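Local structure of glycoside hydrolase family 31 (Trueperella pyogenes, 5I0F) at residues 179-184 / 192-197; 422-427 / 475-480; 541-546 / 558-563. The protein degrades cycloalternan as a family 31 glycoside hydrolase, passing through a covalent glycosyl-enzyme intermediate. One frame throughout, in Å; residues are numbered along the deposited sequence.

Contact 1: residues 179-184 / 192-197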
loop_
_atom_site.group_PDB
_atom_site.type_symbol
_atom_site.label_atom_id
_atom_site.label_comp_id
_atom_site.label_asym_id
_atom_site.label_seq_id
_atom_site.Cartn_x
_atom_site.Cartn_y
_atom_site.Cartn_z
ATOM N N GLY A 179 5.052 -9.354 -1.784
ATOM C CA GLY A 179 3.839 -8.565 -1.914
ATOM C C GLY A 179 3.779 -7.841 -3.246
ATOM O O GLY A 179 4.383 -8.256 -4.231
ATOM N N GLU A 180 3.035 -6.740 -3.265
ATOM C CA GLU A 180 2.891 -5.937 -4.488
ATOM C C GLU A 180 4.180 -5.123 -4.710
ATOM O O GLU A 180 4.561 -4.295 -3.867
ATOM C CB GLU A 180 1.663 -5.042 -4.364
ATOM C CG GLU A 180 1.421 -4.060 -5.523
ATOM C CD GLU A 180 0.264 -3.133 -5.240
ATOM O OE1 GLU A 180 0.149 -2.671 -4.064
ATOM O OE2 GLU A 180 -0.541 -2.849 -6.183
ATOM N N ARG A 181 4.844 -5.363 -5.841
ATOM C CA ARG A 181 6.085 -4.668 -6.167
ATOM C C ARG A 181 5.963 -4.006 -7.524
ATOM O O ARG A 181 5.300 -4.520 -8.417
ATOM C CB ARG A 181 7.294 -5.625 -6.124
ATOM C CG ARG A 181 7.505 -6.306 -4.781
ATOM C CD ARG A 181 8.085 -5.321 -3.777
ATOM N NE ARG A 181 7.912 -5.758 -2.405
ATOM C CZ ARG A 181 8.488 -5.187 -1.341
ATOM N NH1 ARG A 181 9.316 -4.150 -1.459
ATOM N NH2 ARG A 181 8.227 -5.682 -0.145
ATOM N N TYR A 182 6.616 -2.856 -7.664
ATOM C CA TYR A 182 6.426 -1.960 -8.800
ATOM C C TYR A 182 7.632 -1.849 -9.733
ATOM O O TYR A 182 7.545 -1.214 -10.781
ATOM C CB TYR A 182 6.121 -0.559 -8.257
ATOM C CG TYR A 182 4.824 -0.465 -7.488
ATOM C CD1 TYR A 182 4.746 -0.874 -6.151
ATOM C CD2 TYR A 182 3.691 0.077 -8.067
ATOM C CE1 TYR A 182 3.558 -0.780 -5.436
ATOM C CE2 TYR A 182 2.522 0.173 -7.360
ATOM C CZ TYR A 182 2.469 -0.250 -6.037
ATOM O OH TYR A 182 1.313 -0.129 -5.317
ATOM N N ASP A 183 8.747 -2.446 -9.345
ATOM C CA ASP A 183 10.014 -2.261 -10.045
ATOM C C ASP A 183 10.266 -3.372 -11.019
ATOM O O ASP A 183 10.515 -3.105 -12.191
ATOM C CB ASP A 183 11.205 -2.036 -9.084
ATOM C CG ASP A 183 11.294 -3.037 -7.926
ATOM O OD1 ASP A 183 10.480 -3.984 -7.811
ATOM O OD2 ASP A 183 12.235 -2.859 -7.113
ATOM N N GLN A 184 10.205 -4.617 -10.564
ATOM C CA GLN A 184 10.387 -5.755 -11.477
ATOM C C GLN A 184 9.783 -7.013 -10.892
ATOM O O GLN A 184 9.598 -7.133 -9.661
ATOM C CB GLN A 184 11.879 -5.958 -11.834
ATOM C CG GLN A 184 12.804 -6.035 -10.642
ATOM C CD GLN A 184 14.290 -5.948 -11.029
ATOM O OE1 GLN A 184 14.777 -4.917 -11.460
ATOM N NE2 GLN A 184 14.998 -7.024 -10.848
ATOM N N LEU A 192 15.731 -5.185 -0.698
ATOM C CA LEU A 192 14.432 -4.564 -0.421
ATOM C C LEU A 192 14.019 -4.799 1.019
ATOM O O LEU A 192 14.785 -5.330 1.805
ATOM C CB LEU A 192 13.392 -5.108 -1.397
ATOM C CG LEU A 192 13.148 -6.609 -1.268
ATOM C CD1 LEU A 192 11.681 -6.907 -1.361
ATOM C CD2 LEU A 192 13.907 -7.404 -2.297
ATOM N N ASP A 193 12.814 -4.385 1.381
ATOM C CA ASP A 193 12.285 -4.673 2.702
ATOM C C ASP A 193 10.767 -4.793 2.616
ATOM O O ASP A 193 10.194 -4.582 1.541
ATOM C CB ASP A 193 12.787 -3.628 3.753
ATOM C CG ASP A 193 12.147 -2.232 3.622
ATOM O OD1 ASP A 193 11.553 -1.873 2.580
ATOM O OD2 ASP A 193 12.236 -1.465 4.617
ATOM N N SER A 194 10.154 -5.218 3.712
ATOM C CA SER A 194 8.721 -5.360 3.824
ATOM C C SER A 194 8.220 -4.595 5.039
ATOM O O SER A 194 8.219 -5.122 6.175
ATOM C CB SER A 194 8.318 -6.844 3.866
ATOM O OG SER A 194 8.461 -7.383 2.538
ATOM N N VAL A 195 7.836 -3.341 4.779
ATOM C CA VAL A 195 7.242 -2.437 5.760
ATOM C C VAL A 195 6.143 -1.659 5.043
ATOM O O VAL A 195 6.343 -1.180 3.928
ATOM C CB VAL A 195 8.291 -1.506 6.426
ATOM C CG1 VAL A 195 8.969 -0.553 5.444
ATOM C CG2 VAL A 195 7.665 -0.711 7.569
ATOM N N VAL A 196 4.977 -1.565 5.667
ATOM C CA VAL A 196 3.864 -0.853 5.054
ATOM C C VAL A 196 4.276 0.632 4.994
ATOM O O VAL A 196 4.760 1.197 5.984
ATOM C CB VAL A 196 2.583 -1.056 5.862
ATOM C CG1 VAL A 196 1.485 -0.128 5.394
ATOM C CG2 VAL A 196 2.148 -2.521 5.811
ATOM N N PHE A 197 4.163 1.241 3.820
ATOM C CA PHE A 197 4.571 2.652 3.660
ATOM C C PHE A 197 3.787 3.328 2.556
ATOM O O PHE A 197 3.473 2.698 1.529
ATOM C CB PHE A 197 6.080 2.762 3.374
ATOM C CG PHE A 197 6.546 4.171 3.165
ATOM C CD1 PHE A 197 6.570 5.062 4.225
ATOM C CD2 PHE A 197 6.909 4.630 1.926
ATOM C CE1 PHE A 197 6.986 6.369 4.059
ATOM C CE2 PHE A 197 7.319 5.948 1.745
ATOM C CZ PHE A 197 7.343 6.831 2.814
HETATM O O HOH W 1 11.210 -2.266 -0.090
#

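Contact 2: residues 422-427 / 475-480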
loop_
_atom_site.group_PDB
_atom_site.type_symbol
_atom_site.label_atom_id
_atom_site.label_comp_id
_atom_site.label_asym_id
_atom_site.label_seq_id
_atom_site.Cartn_x
_atom_site.Cartn_y
_atom_site.Cartn_z
ATOM N N THR A 422 -1.476 8.264 26.162
ATOM C CA THR A 422 -2.236 9.329 25.537
ATOM C C THR A 422 -2.446 8.921 24.074
ATOM O O THR A 422 -1.747 8.034 23.584
ATOM C CB THR A 422 -1.514 10.682 25.633
ATOM O OG1 THR A 422 -0.264 10.624 24.937
ATOM C CG2 THR A 422 -1.260 11.046 27.095
ATOM N N PRO A 423 -3.403 9.548 23.378
ATOM C CA PRO A 423 -3.675 9.059 22.022
ATOM C C PRO A 423 -2.552 9.336 21.026
ATOM O O PRO A 423 -1.958 10.424 21.034
ATOM C CB PRO A 423 -4.940 9.818 21.621
ATOM C CG PRO A 423 -5.573 10.230 22.927
ATOM C CD PRO A 423 -4.404 10.554 23.799
ATOM N N TYR A 424 -2.301 8.372 20.137
ATOM C CA TYR A 424 -1.367 8.573 19.034
ATOM C C TYR A 424 -1.876 9.721 18.174
ATOM O O TYR A 424 -3.056 9.750 17.812
ATOM C CB TYR A 424 -1.207 7.288 18.188
ATOM C CG TYR A 424 -0.368 7.474 16.911
ATOM C CD1 TYR A 424 1.002 7.736 16.979
ATOM C CD2 TYR A 424 -0.961 7.393 15.633
ATOM C CE1 TYR A 424 1.777 7.896 15.820
ATOM C CE2 TYR A 424 -0.207 7.562 14.469
ATOM C CZ TYR A 424 1.156 7.815 14.563
ATOM O OH TYR A 424 1.893 7.998 13.419
ATOM N N LYS A 425 -1.002 10.676 17.877
ATOM C CA LYS A 425 -1.304 11.750 16.922
ATOM C C LYS A 425 -0.510 11.508 15.651
ATOM O O LYS A 425 0.721 11.383 15.705
ATOM C CB LYS A 425 -0.942 13.114 17.491
ATOM C CG LYS A 425 -1.624 13.448 18.802
ATOM C CD LYS A 425 -3.117 13.624 18.609
ATOM C CE LYS A 425 -3.816 14.004 19.915
ATOM N NZ LYS A 425 -3.183 15.127 20.648
ATOM N N ASN A 426 -1.201 11.430 14.509
ATOM C CA ASN A 426 -0.553 11.008 13.269
ATOM C C ASN A 426 0.704 11.818 12.955
ATOM O O ASN A 426 0.648 13.039 12.922
ATOM C CB ASN A 426 -1.543 11.056 12.096
ATOM C CG ASN A 426 -0.922 10.648 10.785
ATOM O OD1 ASN A 426 0.035 9.869 10.746
ATOM N ND2 ASN A 426 -1.472 11.163 9.691
ATOM N N ARG A 427 1.827 11.111 12.753
ATOM C CA ARG A 427 3.126 11.723 12.468
ATOM C C ARG A 427 3.377 12.015 10.995
ATOM O O ARG A 427 4.359 12.661 10.660
ATOM C CB ARG A 427 4.255 10.841 13.007
ATOM C CG ARG A 427 4.223 10.726 14.535
ATOM C CD ARG A 427 5.302 9.783 15.034
ATOM N NE ARG A 427 5.110 9.396 16.439
ATOM C CZ ARG A 427 5.901 8.562 17.111
ATOM N NH1 ARG A 427 6.986 8.036 16.545
ATOM N NH2 ARG A 427 5.620 8.270 18.380
ATOM N N SER A 475 7.633 2.250 17.145
ATOM C CA SER A 475 7.788 0.864 17.558
ATOM C C SER A 475 7.104 0.575 18.912
ATOM O O SER A 475 6.762 -0.573 19.185
ATOM C CB SER A 475 9.288 0.507 17.630
ATOM O OG SER A 475 9.870 1.158 18.753
ATOM N N ASP A 476 6.897 1.617 19.726
ATOM C CA ASP A 476 6.388 1.476 21.100
ATOM C C ASP A 476 4.934 1.930 21.264
ATOM O O ASP A 476 4.439 2.029 22.387
ATOM C CB ASP A 476 7.290 2.197 22.111
ATOM C CG ASP A 476 7.744 3.591 21.640
ATOM O OD1 ASP A 476 7.407 4.048 20.490
ATOM O OD2 ASP A 476 8.496 4.217 22.429
ATOM N N LEU A 477 4.235 2.164 20.148
ATOM C CA LEU A 477 2.797 2.415 20.199
ATOM C C LEU A 477 2.104 1.213 20.865
ATOM O O LEU A 477 2.663 0.130 20.878
ATOM C CB LEU A 477 2.236 2.674 18.796
ATOM C CG LEU A 477 2.802 3.860 17.993
ATOM C CD1 LEU A 477 1.991 4.048 16.715
ATOM C CD2 LEU A 477 2.868 5.144 18.789
ATOM N N ARG A 478 0.916 1.423 21.429
ATOM C CA ARG A 478 0.180 0.397 22.154
ATOM C C ARG A 478 -1.181 0.154 21.517
ATOM O O ARG A 478 -1.949 1.099 21.262
ATOM C CB ARG A 478 -0.042 0.824 23.610
ATOM C CG ARG A 478 1.232 1.168 24.365
ATOM C CD ARG A 478 0.904 1.520 25.811
ATOM N NE ARG A 478 2.106 1.733 26.639
ATOM C CZ ARG A 478 2.895 0.766 27.120
ATOM N NH1 ARG A 478 3.966 1.084 27.851
ATOM N NH2 ARG A 478 2.636 -0.515 26.883
ATOM N N TYR A 479 -1.491 -1.117 21.319
ATOM C CA TYR A 479 -2.764 -1.556 20.769
ATOM C C TYR A 479 -3.504 -2.377 21.823
ATOM O O TYR A 479 -2.889 -3.052 22.664
ATOM C CB TYR A 479 -2.532 -2.397 19.522
ATOM C CG TYR A 479 -2.034 -1.626 18.310
ATOM C CD1 TYR A 479 -0.682 -1.341 18.130
ATOM C CD2 TYR A 479 -2.916 -1.210 17.327
ATOM C CE1 TYR A 479 -0.231 -0.633 17.009
ATOM C CE2 TYR A 479 -2.481 -0.529 16.200
ATOM C CZ TYR A 479 -1.138 -0.246 16.032
ATOM O OH TYR A 479 -0.769 0.455 14.895
ATOM N N GLU A 480 -4.830 -2.359 21.750
ATOM C CA GLU A 480 -5.664 -3.093 22.684
ATOM C C GLU A 480 -5.546 -4.597 22.544
ATOM O O GLU A 480 -5.894 -5.307 23.463
ATOM C CB GLU A 480 -7.133 -2.695 22.531
ATOM C CG GLU A 480 -7.420 -1.320 23.096
ATOM C CD GLU A 480 -8.878 -0.949 23.007
ATOM O OE1 GLU A 480 -9.424 -0.873 21.883
ATOM O OE2 GLU A 480 -9.491 -0.710 24.060
HETATM O O HOH W 2 6.484 6.625 20.486
#

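Contact 3: residues 541-546 / 558-563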
loop_
_atom_site.group_PDB
_atom_site.type_symbol
_atom_site.label_atom_id
_atom_site.label_comp_id
_atom_site.label_asym_id
_atom_site.label_seq_id
_atom_site.Cartn_x
_atom_site.Cartn_y
_atom_site.Cartn_z
ATOM N N ARG A 541 3.792 0.745 -17.042
ATOM C CA ARG A 541 4.618 -0.466 -16.912
ATOM C C ARG A 541 4.738 -0.937 -15.469
ATOM O O ARG A 541 4.626 -2.149 -15.199
ATOM C CB ARG A 541 6.012 -0.257 -17.506
ATOM C CG ARG A 541 5.957 -0.053 -19.017
ATOM C CD ARG A 541 7.323 0.100 -19.684
ATOM N NE ARG A 541 7.973 1.372 -19.403
ATOM C CZ ARG A 541 7.990 2.464 -20.194
ATOM N NH1 ARG A 541 8.638 3.543 -19.776
ATOM N NH2 ARG A 541 7.388 2.521 -21.384
ATOM N N SER A 542 4.970 0.002 -14.551
ATOM C CA SER A 542 5.077 -0.337 -13.116
ATOM C C SER A 542 3.808 -0.938 -12.568
ATOM O O SER A 542 3.852 -1.883 -11.749
ATOM C CB SER A 542 5.468 0.874 -12.270
ATOM O OG SER A 542 6.783 1.275 -12.618
ATOM N N SER A 543 2.674 -0.432 -13.045
ATOM C CA SER A 543 1.375 -0.921 -12.592
ATOM C C SER A 543 1.125 -2.363 -13.041
ATOM O O SER A 543 0.584 -3.141 -12.273
ATOM C CB SER A 543 0.228 0.026 -12.984
ATOM O OG SER A 543 0.427 1.383 -12.501
ATOM N N ILE A 544 1.549 -2.732 -14.251
ATOM C CA ILE A 544 1.438 -4.143 -14.697
ATOM C C ILE A 544 2.230 -5.069 -13.746
ATOM O O ILE A 544 1.742 -6.107 -13.320
ATOM C CB ILE A 544 1.919 -4.324 -16.151
ATOM C CG1 ILE A 544 1.044 -3.512 -17.110
ATOM C CG2 ILE A 544 1.928 -5.813 -16.555
ATOM C CD1 ILE A 544 1.649 -3.321 -18.492
ATOM N N THR A 545 3.457 -4.670 -13.436
ATOM C CA THR A 545 4.297 -5.368 -12.483
ATOM C C THR A 545 3.632 -5.504 -11.104
ATOM O O THR A 545 3.620 -6.600 -10.497
ATOM C CB THR A 545 5.683 -4.695 -12.395
ATOM O OG1 THR A 545 6.265 -4.678 -13.710
ATOM C CG2 THR A 545 6.620 -5.434 -11.455
ATOM N N ALA A 546 3.039 -4.422 -10.644
ATOM C CA ALA A 546 2.331 -4.424 -9.367
ATOM C C ALA A 546 1.205 -5.459 -9.334
ATOM O O ALA A 546 1.058 -6.181 -8.349
ATOM C CB ALA A 546 1.824 -3.040 -9.049
ATOM N N TRP A 558 -7.389 -7.316 -7.941
ATOM C CA TRP A 558 -6.501 -6.198 -8.043
ATOM C C TRP A 558 -6.870 -5.340 -9.236
ATOM O O TRP A 558 -7.227 -5.848 -10.299
ATOM C CB TRP A 558 -5.067 -6.701 -8.179
ATOM C CG TRP A 558 -4.041 -5.640 -8.382
ATOM C CD1 TRP A 558 -3.253 -5.081 -7.442
ATOM C CD2 TRP A 558 -3.687 -5.025 -9.626
ATOM N NE1 TRP A 558 -2.425 -4.135 -8.013
ATOM C CE2 TRP A 558 -2.674 -4.087 -9.357
ATOM C CE3 TRP A 558 -4.120 -5.194 -10.953
ATOM C CZ2 TRP A 558 -2.077 -3.331 -10.359
ATOM C CZ3 TRP A 558 -3.545 -4.423 -11.939
ATOM C CH2 TRP A 558 -2.532 -3.502 -11.643
ATOM N N GLY A 559 -6.727 -4.041 -9.074
ATOM C CA GLY A 559 -6.782 -3.102 -10.193
ATOM C C GLY A 559 -5.897 -1.899 -9.973
ATOM O O GLY A 559 -5.023 -1.887 -9.105
ATOM N N TRP A 560 -6.117 -0.881 -10.784
ATOM C CA TRP A 560 -5.277 0.321 -10.783
ATOM C C TRP A 560 -6.059 1.462 -11.444
ATOM O O TRP A 560 -7.091 1.237 -12.084
ATOM C CB TRP A 560 -3.935 0.059 -11.509
ATOM C CG TRP A 560 -4.064 -0.185 -13.026
ATOM C CD1 TRP A 560 -4.807 -1.155 -13.638
ATOM C CD2 TRP A 560 -3.436 0.563 -14.091
ATOM N NE1 TRP A 560 -4.692 -1.053 -15.008
ATOM C CE2 TRP A 560 -3.855 -0.014 -15.313
ATOM C CE3 TRP A 560 -2.563 1.655 -14.126
ATOM C CZ2 TRP A 560 -3.425 0.469 -16.553
ATOM C CZ3 TRP A 560 -2.123 2.121 -15.350
ATOM C CH2 TRP A 560 -2.571 1.533 -16.553
ATOM N N ASP A 561 -5.580 2.681 -11.235
ATOM C CA ASP A 561 -6.151 3.871 -11.883
ATOM C C ASP A 561 -5.656 3.884 -13.324
ATOM O O ASP A 561 -4.515 4.252 -13.590
ATOM C CB ASP A 561 -5.668 5.136 -11.211
ATOM C CG ASP A 561 -6.038 5.230 -9.731
ATOM O OD1 ASP A 561 -6.988 4.558 -9.227
ATOM O OD2 ASP A 561 -5.334 6.018 -9.073
ATOM N N LEU A 562 -6.470 3.450 -14.267
ATOM C CA LEU A 562 -5.949 3.276 -15.616
ATOM C C LEU A 562 -5.452 4.624 -16.170
ATOM O O LEU A 562 -6.114 5.639 -16.019
ATOM C CB LEU A 562 -6.972 2.591 -16.547
ATOM C CG LEU A 562 -8.244 3.339 -16.932
ATOM C CD1 LEU A 562 -8.072 4.209 -18.184
ATOM C CD2 LEU A 562 -9.393 2.368 -17.151
ATOM N N ALA A 563 -4.239 4.612 -16.748
ATOM C CA ALA A 563 -3.567 5.774 -17.286
ATOM C C ALA A 563 -3.167 6.843 -16.274
ATOM O O ALA A 563 -2.796 7.946 -16.672
ATOM C CB ALA A 563 -4.369 6.373 -18.440
#

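Contact 1: residues 179-184 / 192-197
Arg181 and Leu192 mark the nearest approach of two backbones that stay well apart, CA to CA 10.1 Å. Residues 179-184 leave the end of strand 174-179 and run as loop. Residues 192-197 begin on strand 191-194 and then leave it. Arg181 spans the gap with its side chain. Its chain bends at chi2 (-75°), which swings the guanidinium out to the strand. There NH2 gives a hydrogen bond of 2.8 Å to Asp193 O, with the acceptor near the guanidinium plane. The donor is tilted 27° from the carbonyl plane. A second bond to Asp193 O, from NH1, is weak. Leu192 CD1 lies 3.6 Å from Arg181 CZ, over the centre of one guanidinium face. The group is thus held at its edge and packed on a face.

The two strands belong to different sheets of the beta-rich region that precedes the TIM barrel. Strand 191-194 is an outermost strand of a six-stranded antiparallel sheet, and strand 174-179 is an outermost strand of a mixed five-stranded one. Arg181 therefore joins their borders, and its NH2 also bonds Phe178 O. A water accepts from both Arg181 NH1 and Asp193 N, at 3.0 Å each, and adds a water-mediated link. The Asp193 carboxylate is engaged elsewhere, by Arg235 in a salt bridge and by Tyr13 OH.

Contact 2: residues 422-427 / 475-480
Tyr424 and Leu477 meet because their first torsions direct both side chains into the gap between two loops. In Tyr424, CG stands anti to the backbone N (chi1 173°). In Leu477, CG lies beside the backbone N, and both methyls reach the tyrosine. Leu477 CD1 sits over one face of the ring, 4.1 Å from the centroid and 20° off the normal. This is a CH-pi contact, displaced toward the rim on the CD1 and CE1 side. The other methyl, CD2, packs 3.7 Å from Tyr424 CD1. It also lies 4.2 Å from Arg427 NH2, and the arginine and leucine side chains lie alongside with their ends reversed.

The ring's opposite face has Asn426 N above it, so the backbone of residues 422-427 curls round its own tyrosine. Arg427 N gives a hydrogen bond of 3.2 Å to Tyr424 OH, and the bond is nearly straight at 165°. The same hydroxyl is hydrogen-bonded to His471 O, which ties the ring's far end to the loop that leads to residues 475-480.

Both loops belong to the family 31 TIM-barrel domain. Residues 422-427 come after helix 400-412. Residues 475-480 connect barrel strand 463-466 to helix 485-506, and Leu477 also touches Asn489 of that helix. Beside this apolar contact lies a polar one. A water accepts from Arg427 NH2 at 2.8 Å, at the edge of the guanidinium and in its plane, and donates to Asp476 OD1 at 2.7 Å. The two charged groups stay 5.0 Å apart between Arg427 NH2 and Asp476 OD1. Arg427 is held by Ile9 and by salt bridges to Glu418 and Glu10; Asp476 has one to Arg7.

Contact 3: residues 541-546 / 558-563
Ser543 meets both tryptophans of the strand and forms the tight part of this contact. Its CB and OG each lie 3.4 Å from Trp560 CE3. Its carbonyl O comes within 3.2 Å of Trp558 CH2. Ser543 OG sits beside its own backbone N (chi1 -56°), where it is hydrogen-bonded to Ala539 O one helical turn back. The hydroxyl can therefore lie against an aromatic ring and still have a polar partner.

The pair is the helix and second strand of a beta-alpha-beta unit of the TIM barrel, strand 527-529, helix 537-551 and strand 558-561. Helix 541-546 and strand 558-561 run nearly antiparallel (165°), their axes coming within 9.0 Å. Both tryptophans start toward the helix and lie in the layer between barrel wall and helices. Leu562 CA lies 3.7 Å above the Trp560 ring plane, and Ala578 of helix 572-583 touches the same side chain.

The Ala546 end is looser. CB and the backbone carbonyl carbon of Ala546 lie 4.1 and 4.0 Å from Trp558 CZ2. All four touching residues are buried, so this is not a solvent side. The side chain of partly exposed Arg541 starts away from the strand and forms a salt bridge with Glu538.

From the N terminus the contacts follow in series, and none nests in or crosses another. Contact 1 closes a short loop between two strands of the beta-rich region before the barrel. Contact 2 closes a longer one, with 47 residues between its segments, and joins two loops of the TIM-barrel domain. Contact 3 closes the turn from a barrel helix to the next barrel strand. Contacts 1 and 3 touch: Glu180 OE2 and Trp558 NE1, 2.9 Å apart, probably form a hydrogen bond, which would tie the loop after strand 174-179 to the barrel. Contact 2 stands apart, its centre 24 Å from that of contact 1 and 33 Å from that of contact 3.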